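Local atomic coordinates of CrataBL (Crataeva tapia, PDB entry 4IHZ), a protein that inhibits trypsin and probably, more strongly, factor Xa, and probably binds glucose and N-acetylglucosamine as a lectin. Residues A[85-89]-A[109-113]; A[133-139]-A[150-156]. One frame throughout, in Å; residues are numbered along the deposited sequence. Where two conformers were deposited one is given.

Both contacts belong to one beta-trefoil chain and follow each other along it: both segments of contact 1 (85-89 with 109-113) precede those of contact 2 (133-139 with 150-156). Their centres lie about 13 Å apart. They meet the same four-stranded antiparallel sheet: contact 1 ties the two-stranded sheet of 87-91 and 96-100 to its outermost strand 112-117, while contact 2 lies at the other outermost strand, 148-151, and its neighbour 134-139. Direct packing joins them as well: Val88 CG2 lies 3.8 Å from Pro151 CG, and the Arg113 side chain reaches the sulfur of Cys133, half of the disulfide to Cys126. Contact 1 is buried and water-bridged, contact 2 more exposed and salt-bridged.

Contact 1: residues A[85-89]-A[109-113]; sequences IWTVK and GSWFR
The ring of Phe112 points its edge at the backbone of Trp86 and Thr87. Its CE2 sits 3.5 Å from Trp86 O, which lies in the plane of the ring, and 3.7 Å from Trp86 CB; the next ring atom, CZ, is directed toward Thr87. Val88 CG2 approaches CZ obliquely at 4.3 Å. The ring reaches this far because Phe112 CG stands anti to its own carbonyl carbon (chi1 -65°). His125, on strand 120-125, meets the same ring edge-to-face.

Polar atoms make the second half of the contact. Thr87 OG1, anti to the backbone N (chi1 -177°), is 3.1 Å from Gly109 O, a possible hydrogen bond, since the hydroxyl proton has another acceptor in reach; that carbonyl also receives His125 NE2. Two waters fill in where the backbones stay apart: one lies 2.8 Å from Trp86 O and 2.7 Å from Ser110 O, while the other donates to Val88 O and, weakly, to Gly109 O. The indole of Trp86 turns to another partner, its NE1 bonding Thr73 OG1. Joining the chain around strands 87-91 and 112-117 by an aromatic edge and bridging waters, the contact belongs to the interior of the beta-trefoil fold.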
ATOM      1  N   ILE A  85      -1.346  -4.114   3.898  1.00 14.55           N
ATOM      2  CA  ILE A  85      -1.370  -4.214   5.352  1.00 14.32           C
ATOM      3  C   ILE A  85      -2.822  -4.350   5.817  1.00 13.98           C
ATOM      4  O   ILE A  85      -3.703  -3.642   5.371  1.00 15.39           O
ATOM      5  CB  ILE A  85      -0.704  -2.972   5.936  1.00 15.65           C
ATOM      6  CG1 ILE A  85       0.770  -2.928   5.487  1.00 17.07           C
ATOM      7  CG2 ILE A  85      -0.837  -2.945   7.522  1.00 15.02           C
ATOM      8  CD1 ILE A  85       1.376  -1.539   5.522  1.00 19.01           C
ATOM      9  N   TRP A  86      -3.056  -5.293   6.736  1.00 13.87           N
ATOM     10  CA  TRP A  86      -4.417  -5.510   7.215  1.00 14.60           C
ATOM     11  C   TRP A  86      -4.904  -4.448   8.195  1.00 14.76           C
ATOM     12  O   TRP A  86      -4.133  -3.886   8.974  1.00 16.89           O
ATOM     13  CB  TRP A  86      -4.481  -6.870   7.878  1.00 14.60           C
ATOM     14  CG  TRP A  86      -4.295  -8.022   6.911  1.00 14.61           C
ATOM     15  CD1 TRP A  86      -3.653  -8.027   5.660  1.00 15.01           C
ATOM     16  CD2 TRP A  86      -4.793  -9.352   7.101  1.00 15.18           C
ATOM     17  NE1 TRP A  86      -3.763  -9.299   5.085  1.00 15.26           N
ATOM     18  CE2 TRP A  86      -4.425 -10.113   5.971  1.00 14.11           C
ATOM     19  CE3 TRP A  86      -5.513  -9.979   8.150  1.00 15.39           C
ATOM     20  CZ2 TRP A  86      -4.782 -11.475   5.822  1.00 16.83           C
ATOM     21  CZ3 TRP A  86      -5.834 -11.328   8.012  1.00 17.09           C
ATOM     22  CH2 TRP A  86      -5.465 -12.061   6.864  1.00 16.22           C
ATOM     23  N   THR A  87      -6.200  -4.190   8.159  1.00 14.62           N
ATOM     24  CA  THR A  87      -6.808  -3.230   9.064  1.00 16.14           C
ATOM     25  C   THR A  87      -8.275  -3.653   9.176  1.00 16.72           C
ATOM     26  O   THR A  87      -8.664  -4.752   8.725  1.00 16.77           O
ATOM     27  CB  THR A  87      -6.670  -1.788   8.517  1.00 17.67           C
ATOM     28  OG1 THR A  87      -7.199  -0.854   9.452  1.00 20.24           O
ATOM     29  CG2 THR A  87      -7.346  -1.601   7.152  1.00 18.41           C
ATOM     30  N   VAL A  88      -9.087  -2.810   9.799  1.00 17.60           N
ATOM     31  CA  VAL A  88     -10.516  -3.069   9.862  1.00 18.36           C
ATOM     32  C   VAL A  88     -11.265  -1.851   9.387  1.00 19.15           C
ATOM     33  O   VAL A  88     -10.860  -0.743   9.670  1.00 20.63           O
ATOM     34  CB  VAL A  88     -10.938  -3.444  11.324  1.00 18.62           C
ATOM     35  CG1 VAL A  88     -12.480  -3.309  11.561  1.00 20.63           C
ATOM     36  CG2 VAL A  88     -10.426  -4.830  11.646  1.00 19.33           C
ATOM     37  N   LYS A  89     -12.341  -2.063   8.633  1.00 18.73           N
ATOM     38  CA  LYS A  89     -13.165  -0.968   8.134  1.00 20.36           C
ATOM     39  C   LYS A  89     -14.616  -1.281   8.396  1.00 21.98           C
ATOM     40  O   LYS A  89     -14.982  -2.446   8.537  1.00 20.89           O
ATOM     41  CB  LYS A  89     -12.959  -0.732   6.635  1.00 20.56           C
ATOM     42  CG  LYS A  89     -11.502  -0.335   6.271  1.00 20.82           C
ATOM     43  CD  LYS A  89     -11.370  -0.035   4.792  1.00 20.85           C
ATOM     44  CE  LYS A  89      -9.946   0.314   4.402  1.00 23.61           C
ATOM     45  NZ  LYS A  89      -9.906   0.818   2.986  1.00 25.42           N
ATOM     46  N   GLY A 109      -5.400   1.787  13.760  1.00 25.05           N
ATOM     47  CA  GLY A 109      -6.383   0.817  13.323  1.00 24.37           C
ATOM     48  C   GLY A 109      -5.733  -0.468  12.832  1.00 22.23           C
ATOM     49  O   GLY A 109      -6.439  -1.367  12.416  1.00 23.22           O
ATOM     50  N   SER A 110      -4.403  -0.565  12.954  1.00 21.99           N
ATOM     51  CA  SER A 110      -3.590  -1.637  12.328  1.00 21.03           C
ATOM     52  C   SER A 110      -3.335  -2.852  13.213  1.00 19.65           C
ATOM     53  O   SER A 110      -2.732  -3.828  12.771  1.00 19.56           O
ATOM     54  CB  SER A 110      -2.175  -1.096  11.957  1.00 22.25           C
ATOM     55  OG  SER A 110      -1.359  -0.820  13.131  1.00 23.14           O
ATOM     56  N   TRP A 111      -3.709  -2.766  14.487  1.00 20.55           N
ATOM     57  CA  TRP A 111      -3.221  -3.735  15.450  1.00 19.69           C
ATOM     58  C   TRP A 111      -4.102  -4.964  15.602  1.00 20.08           C
ATOM     59  O   TRP A 111      -5.315  -4.876  15.913  1.00 20.47           O
ATOM     60  CB  TRP A 111      -3.032  -3.059  16.819  1.00 21.13           C
ATOM     61  CG  TRP A 111      -2.000  -1.940  16.764  1.00 20.62           C
ATOM     62  CD1 TRP A 111      -2.227  -0.600  16.940  1.00 21.80           C
ATOM     63  CD2 TRP A 111      -0.593  -2.074  16.484  1.00 20.98           C
ATOM     64  NE1 TRP A 111      -1.052   0.109  16.811  1.00 22.90           N
ATOM     65  CE2 TRP A 111      -0.031  -0.759  16.535  1.00 22.79           C
ATOM     66  CE3 TRP A 111       0.251  -3.161  16.203  1.00 22.56           C
ATOM     67  CZ2 TRP A 111       1.336  -0.512  16.325  1.00 25.22           C
ATOM     68  CZ3 TRP A 111       1.621  -2.913  15.985  1.00 24.25           C
ATOM     69  CH2 TRP A 111       2.145  -1.592  16.043  1.00 25.32           C
ATOM     70  N   PHE A 112      -3.473  -6.110  15.389  1.00 20.04           N
ATOM     71  CA  PHE A 112      -4.104  -7.408  15.673  1.00 19.24           C
ATOM     72  C   PHE A 112      -3.268  -8.120  16.717  1.00 20.16           C
ATOM     73  O   PHE A 112      -2.142  -7.698  17.026  1.00 19.95           O
ATOM     74  CB  PHE A 112      -4.129  -8.254  14.390  1.00 18.83           C
ATOM     75  CG  PHE A 112      -4.993  -7.687  13.302  1.00 19.81           C
ATOM     76  CD1 PHE A 112      -6.279  -8.195  13.097  1.00 18.29           C
ATOM     77  CD2 PHE A 112      -4.516  -6.655  12.454  1.00 19.82           C
ATOM     78  CE1 PHE A 112      -7.087  -7.701  12.095  1.00 18.36           C
ATOM     79  CE2 PHE A 112      -5.317  -6.139  11.442  1.00 18.47           C
ATOM     80  CZ  PHE A 112      -6.589  -6.663  11.234  1.00 15.38           C
ATOM     81  N   ARG A 113      -3.789  -9.223  17.248  1.00 19.57           N
ATOM     82  CA  ARG A 113      -2.972 -10.106  18.058  1.00 19.96           C
ATOM     83  C   ARG A 113      -3.309 -11.535  17.705  1.00 19.74           C
ATOM     84  O   ARG A 113      -4.407 -11.816  17.231  1.00 19.53           O
ATOM     85  CB  ARG A 113      -3.243  -9.915  19.575  1.00 20.23           C
ATOM     86  CG  ARG A 113      -2.966  -8.493  20.028  1.00 22.23           C
ATOM     87  CD  ARG A 113      -3.325  -8.309  21.496  1.00 23.16           C
ATOM     88  NE  ARG A 113      -3.089  -6.906  21.818  1.00 26.19           N
ATOM     89  CZ  ARG A 113      -3.090  -6.405  23.045  1.00 29.51           C
ATOM     90  NH1 ARG A 113      -3.321  -7.199  24.090  1.00 29.29           N
ATOM     91  NH2 ARG A 113      -2.859  -5.113  23.209  1.00 30.53           N
TER
HETATM   92  O   HOH W   1      -1.930  -4.838  10.406  1.00 17.52           O
HETATM   93  O   HOH W   2      -9.376   0.148  11.929  1.00 33.60           O

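Contact 2: residues A[133-139]-A[150-156]; sequences CRDVGIE and APRDRPL
Glu139 and Arg154 meet through a salt bridge in which Arg154 NH2 donates to Glu139 OE2 at 2.6 Å, on the syn side of the carboxylate but 33° out of its plane. Arg154 NE adds a weak second bond to the same oxygen. The two flat groups stand nearly upright to each other, their planes 79° apart; a bend at chi3 (-76°) turns the arginine back toward the glutamate. Arg152 joins the network more loosely, its guanidinium laying one face on Glu139 CG, with a long salt bridge to OE1; a water accepts from Arg152 NH1 and donates only weakly to Glu139 OE1. Arg152 NH2 is held by the carbonyls of His94 and Leu97.

At the other end Asp153 OD1 takes the backbone N-H of Asp135 at 2.9 Å, met from above the carboxylate plane. Asp135 itself lies alongside Pro155, OD2 3.3 Å from Pro155 CG, and its OD1 pairs with Lys122. The two carboxylates come within 4.1 Å, OD1 to OD1, a closeness that Lys122 may ease.

Backbone bonds position these groups. Gly137 and Ala150 form an antiparallel hydrogen-bonded pair, Gly137 N to Ala150 O at 2.8 Å. Beyond it Pro151 centres an inverse gamma turn, after which the chain crosses over strand 134-139 at Gly137, and Leu156 N bonds Val136 O at 3.0 Å, nearly straight, on the edge opposite Ala150. The crossing puts Arg154 O 3.2 Å from Gly137 CA, a CA-H...O contact this close because glycine has no side chain in the way. The end of Ile138 meets Leu156 CD2. The contact thus joins hairpin strands 134-139 and 148-151 and carries the following chain across 134-139 to the edge where strand 120-125 pairs; Leu97 of strand 96-100 packs on Arg134 and Pro151.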
ATOM      1  N   CYS A 133     -10.119  -6.605  22.844  1.00 28.14           N
ATOM      2  CA  CYS A 133      -9.979  -6.798  21.416  1.00 26.63           C
ATOM      3  C   CYS A 133     -11.219  -7.551  20.935  1.00 26.11           C
ATOM      4  O   CYS A 133     -11.943  -8.146  21.728  1.00 27.26           O
ATOM      5  CB  CYS A 133      -8.707  -7.593  21.128  1.00 26.07           C
ATOM      6  SG  CYS A 133      -7.179  -6.872  21.779  1.00 30.28           S
ATOM      7  N   ARG A 134     -11.456  -7.551  19.624  1.00 25.34           N
ATOM      8  CA  ARG A 134     -12.578  -8.272  19.064  1.00 24.19           C
ATOM      9  C   ARG A 134     -12.079  -9.495  18.319  1.00 23.46           C
ATOM     10  O   ARG A 134     -11.180  -9.393  17.497  1.00 22.60           O
ATOM     11  CB  ARG A 134     -13.342  -7.381  18.083  1.00 25.06           C
ATOM     12  CG  ARG A 134     -14.220  -6.339  18.778  1.00 27.84           C
ATOM     13  CD  ARG A 134     -15.032  -5.554  17.796  1.00 29.57           C
ATOM     14  NE  ARG A 134     -15.743  -4.466  18.478  1.00 33.28           N
ATOM     15  CZ  ARG A 134     -15.456  -3.167  18.368  1.00 33.96           C
ATOM     16  NH1 ARG A 134     -14.472  -2.724  17.588  1.00 31.71           N
ATOM     17  NH2 ARG A 134     -16.184  -2.292  19.071  1.00 35.73           N
ATOM     18  N   ASP A 135     -12.688 -10.639  18.576  1.00 23.26           N
ATOM     19  CA  ASP A 135     -12.281 -11.883  17.912  1.00 22.68           C
ATOM     20  C   ASP A 135     -12.614 -11.801  16.424  1.00 21.71           C
ATOM     21  O   ASP A 135     -13.683 -11.359  16.029  1.00 21.98           O
ATOM     22  CB  ASP A 135     -13.016 -13.088  18.532  1.00 24.98           C
ATOM     23  CG  ASP A 135     -12.526 -13.439  19.951  1.00 27.72           C
ATOM     24  OD1 ASP A 135     -11.536 -12.877  20.452  1.00 31.28           O
ATOM     25  OD2 ASP A 135     -13.160 -14.302  20.576  1.00 35.41           O
ATOM     26  N   VAL A 136     -11.686 -12.267  15.598  1.00 19.38           N
ATOM     27  CA  VAL A 136     -11.911 -12.313  14.156  1.00 19.35           C
ATOM     28  C   VAL A 136     -12.480 -13.676  13.790  1.00 19.13           C
ATOM     29  O   VAL A 136     -11.957 -14.726  14.213  1.00 19.72           O
ATOM     30  CB  VAL A 136     -10.592 -12.108  13.422  1.00 18.11           C
ATOM     31  CG1 VAL A 136     -10.776 -12.394  11.931  1.00 17.52           C
ATOM     32  CG2 VAL A 136     -10.142 -10.644  13.632  1.00 17.77           C
ATOM     33  N   GLY A 137     -13.600 -13.646  13.081  1.00 19.39           N
ATOM     34  CA  GLY A 137     -14.277 -14.850  12.644  1.00 20.33           C
ATOM     35  C   GLY A 137     -14.668 -14.750  11.197  1.00 20.18           C
ATOM     36  O   GLY A 137     -14.267 -13.821  10.485  1.00 19.41           O
ATOM     37  N   ILE A 138     -15.435 -15.735  10.742  1.00 20.70           N
ATOM     38  CA  ILE A 138     -15.858 -15.799   9.352  1.00 20.91           C
ATOM     39  C   ILE A 138     -17.340 -15.350   9.252  1.00 21.03           C
ATOM     40  O   ILE A 138     -18.202 -15.760  10.058  1.00 23.99           O
ATOM     41  CB  ILE A 138     -15.673 -17.251   8.789  1.00 22.10           C
ATOM     42  CG1 ILE A 138     -14.224 -17.525   8.402  0.50 21.41           C
ATOM     43  CG2 ILE A 138     -16.605 -17.488   7.592  0.50 22.91           C
ATOM     44  CD1 ILE A 138     -13.985 -18.989   7.943  0.50 22.46           C
ATOM     45  N   GLU A 139     -17.633 -14.546   8.232  1.00 20.41           N
ATOM     46  CA  GLU A 139     -19.015 -14.098   7.978  1.00 21.33           C
ATOM     47  C   GLU A 139     -19.372 -14.253   6.526  1.00 21.17           C
ATOM     48  O   GLU A 139     -18.505 -14.405   5.696  1.00 19.93           O
ATOM     49  CB  GLU A 139     -19.196 -12.629   8.365  1.00 22.57           C
ATOM     50  CG  GLU A 139     -18.892 -12.328   9.822  1.00 23.86           C
ATOM     51  CD  GLU A 139     -20.008 -12.732  10.783  1.00 29.10           C
ATOM     52  OE1 GLU A 139     -21.188 -12.864  10.358  1.00 30.91           O
ATOM     53  OE2 GLU A 139     -19.710 -12.909  11.987  1.00 31.84           O
ATOM     54  N   ALA A 150     -13.991 -11.057   9.655  1.00 16.78           N
ATOM     55  CA  ALA A 150     -14.587  -9.874  10.299  1.00 17.96           C
ATOM     56  C   ALA A 150     -14.407  -9.961  11.804  1.00 18.65           C
ATOM     57  O   ALA A 150     -14.503 -11.036  12.392  1.00 18.71           O
ATOM     58  CB  ALA A 150     -16.031  -9.798   9.958  1.00 18.18           C
ATOM     59  N   PRO A 151     -14.177  -8.814  12.449  1.00 19.59           N
ATOM     60  CA  PRO A 151     -13.964  -8.850  13.910  1.00 21.14           C
ATOM     61  C   PRO A 151     -15.287  -8.705  14.650  1.00 23.72           C
ATOM     62  O   PRO A 151     -15.681  -7.612  15.060  1.00 25.18           O
ATOM     63  CB  PRO A 151     -13.037  -7.650  14.149  1.00 20.61           C
ATOM     64  CG  PRO A 151     -13.437  -6.666  13.079  1.00 20.84           C
ATOM     65  CD  PRO A 151     -13.873  -7.494  11.870  1.00 18.45           C
ATOM     66  N   ARG A 152     -15.983  -9.827  14.813  1.00 25.20           N
ATOM     67  CA  ARG A 152     -17.322  -9.770  15.394  1.00 27.60           C
ATOM     68  C   ARG A 152     -17.481 -10.684  16.581  1.00 29.58           C
ATOM     69  O   ARG A 152     -18.609 -11.171  16.855  1.00 31.08           O
ATOM     70  CB  ARG A 152     -18.373 -10.040  14.320  1.00 27.54           C
ATOM     71  CG  ARG A 152     -18.326  -8.990  13.239  1.00 29.00           C
ATOM     72  CD  ARG A 152     -19.491  -9.000  12.283  1.00 34.10           C
ATOM     73  NE  ARG A 152     -19.170  -8.172  11.124  1.00 31.96           N
ATOM     74  CZ  ARG A 152     -19.838  -8.187   9.975  1.00 31.14           C
ATOM     75  NH1 ARG A 152     -20.913  -8.969   9.821  1.00 29.88           N
ATOM     76  NH2 ARG A 152     -19.434  -7.415   8.978  1.00 24.17           N
ATOM     77  N   ASP A 153     -16.370 -10.864  17.304  1.00 28.87           N
ATOM     78  CA  ASP A 153     -16.322 -11.612  18.571  1.00 32.43           C
ATOM     79  C   ASP A 153     -16.831 -13.059  18.572  1.00 31.95           C
ATOM     80  O   ASP A 153     -17.203 -13.590  19.631  1.00 33.04           O
ATOM     81  CB  ASP A 153     -16.912 -10.796  19.726  1.00 34.31           C
ATOM     82  CG  ASP A 153     -15.889  -9.862  20.335  1.00 39.01           C
ATOM     83  OD1 ASP A 153     -14.730 -10.313  20.604  1.00 40.00           O
ATOM     84  OD2 ASP A 153     -16.253  -8.684  20.533  1.00 45.05           O
ATOM     85  N   ARG A 154     -16.840 -13.688  17.396  1.00 31.19           N
ATOM     86  CA  ARG A 154     -17.072 -15.148  17.242  1.00 31.05           C
ATOM     87  C   ARG A 154     -15.825 -15.770  16.613  1.00 28.88           C
ATOM     88  O   ARG A 154     -15.661 -15.749  15.387  1.00 29.70           O
ATOM     89  CB  ARG A 154     -18.289 -15.395  16.362  1.00 31.67           C
ATOM     90  CG  ARG A 154     -19.556 -14.831  16.967  1.00 38.19           C
ATOM     91  CD  ARG A 154     -20.752 -15.035  16.060  1.00 44.25           C
ATOM     92  NE  ARG A 154     -20.782 -14.110  14.921  1.00 46.08           N
ATOM     93  CZ  ARG A 154     -21.243 -12.861  14.966  1.00 47.48           C
ATOM     94  NH1 ARG A 154     -21.674 -12.336  16.109  1.00 47.67           N
ATOM     95  NH2 ARG A 154     -21.265 -12.119  13.862  1.00 45.85           N
ATOM     96  N   PRO A 155     -14.906 -16.271  17.440  1.00 27.32           N
ATOM     97  CA  PRO A 155     -13.592 -16.521  16.851  1.00 25.51           C
ATOM     98  C   PRO A 155     -13.553 -17.712  15.907  1.00 24.47           C
ATOM     99  O   PRO A 155     -14.202 -18.728  16.163  1.00 24.40           O
ATOM    100  CB  PRO A 155     -12.695 -16.775  18.051  1.00 26.47           C
ATOM    101  CG  PRO A 155     -13.634 -17.268  19.131  1.00 27.76           C
ATOM    102  CD  PRO A 155     -14.956 -16.573  18.885  1.00 29.25           C
ATOM    103  N   LEU A 156     -12.810 -17.543  14.823  1.00 22.27           N
ATOM    104  CA  LEU A 156     -12.421 -18.672  13.981  1.00 21.88           C
ATOM    105  C   LEU A 156     -11.156 -19.291  14.561  1.00 21.70           C
ATOM    106  O   LEU A 156     -10.126 -18.618  14.691  1.00 21.39           O
ATOM    107  CB  LEU A 156     -12.141 -18.182  12.544  1.00 22.44           C
ATOM    108  CG  LEU A 156     -11.651 -19.293  11.601  1.00 22.68           C
ATOM    109  CD1 LEU A 156     -12.684 -20.372  11.339  1.00 27.39           C
ATOM    110  CD2 LEU A 156     -11.184 -18.645  10.295  1.00 22.98           C
TER
HETATM  111  O   HOH W   3     -12.524 -10.298  22.950  1.00 45.51           O
HETATM  112  O   HOH W   4     -17.673  -5.613  20.174  1.00 52.45           O
HETATM  113  O   HOH W   5      -9.432 -16.007  14.286  1.00 21.25           O
HETATM  114  O   HOH W   6     -15.977 -17.914  12.828  1.00 37.26           O
HETATM  115  O   HOH W   7     -22.669 -10.139  11.749  1.00 41.31           O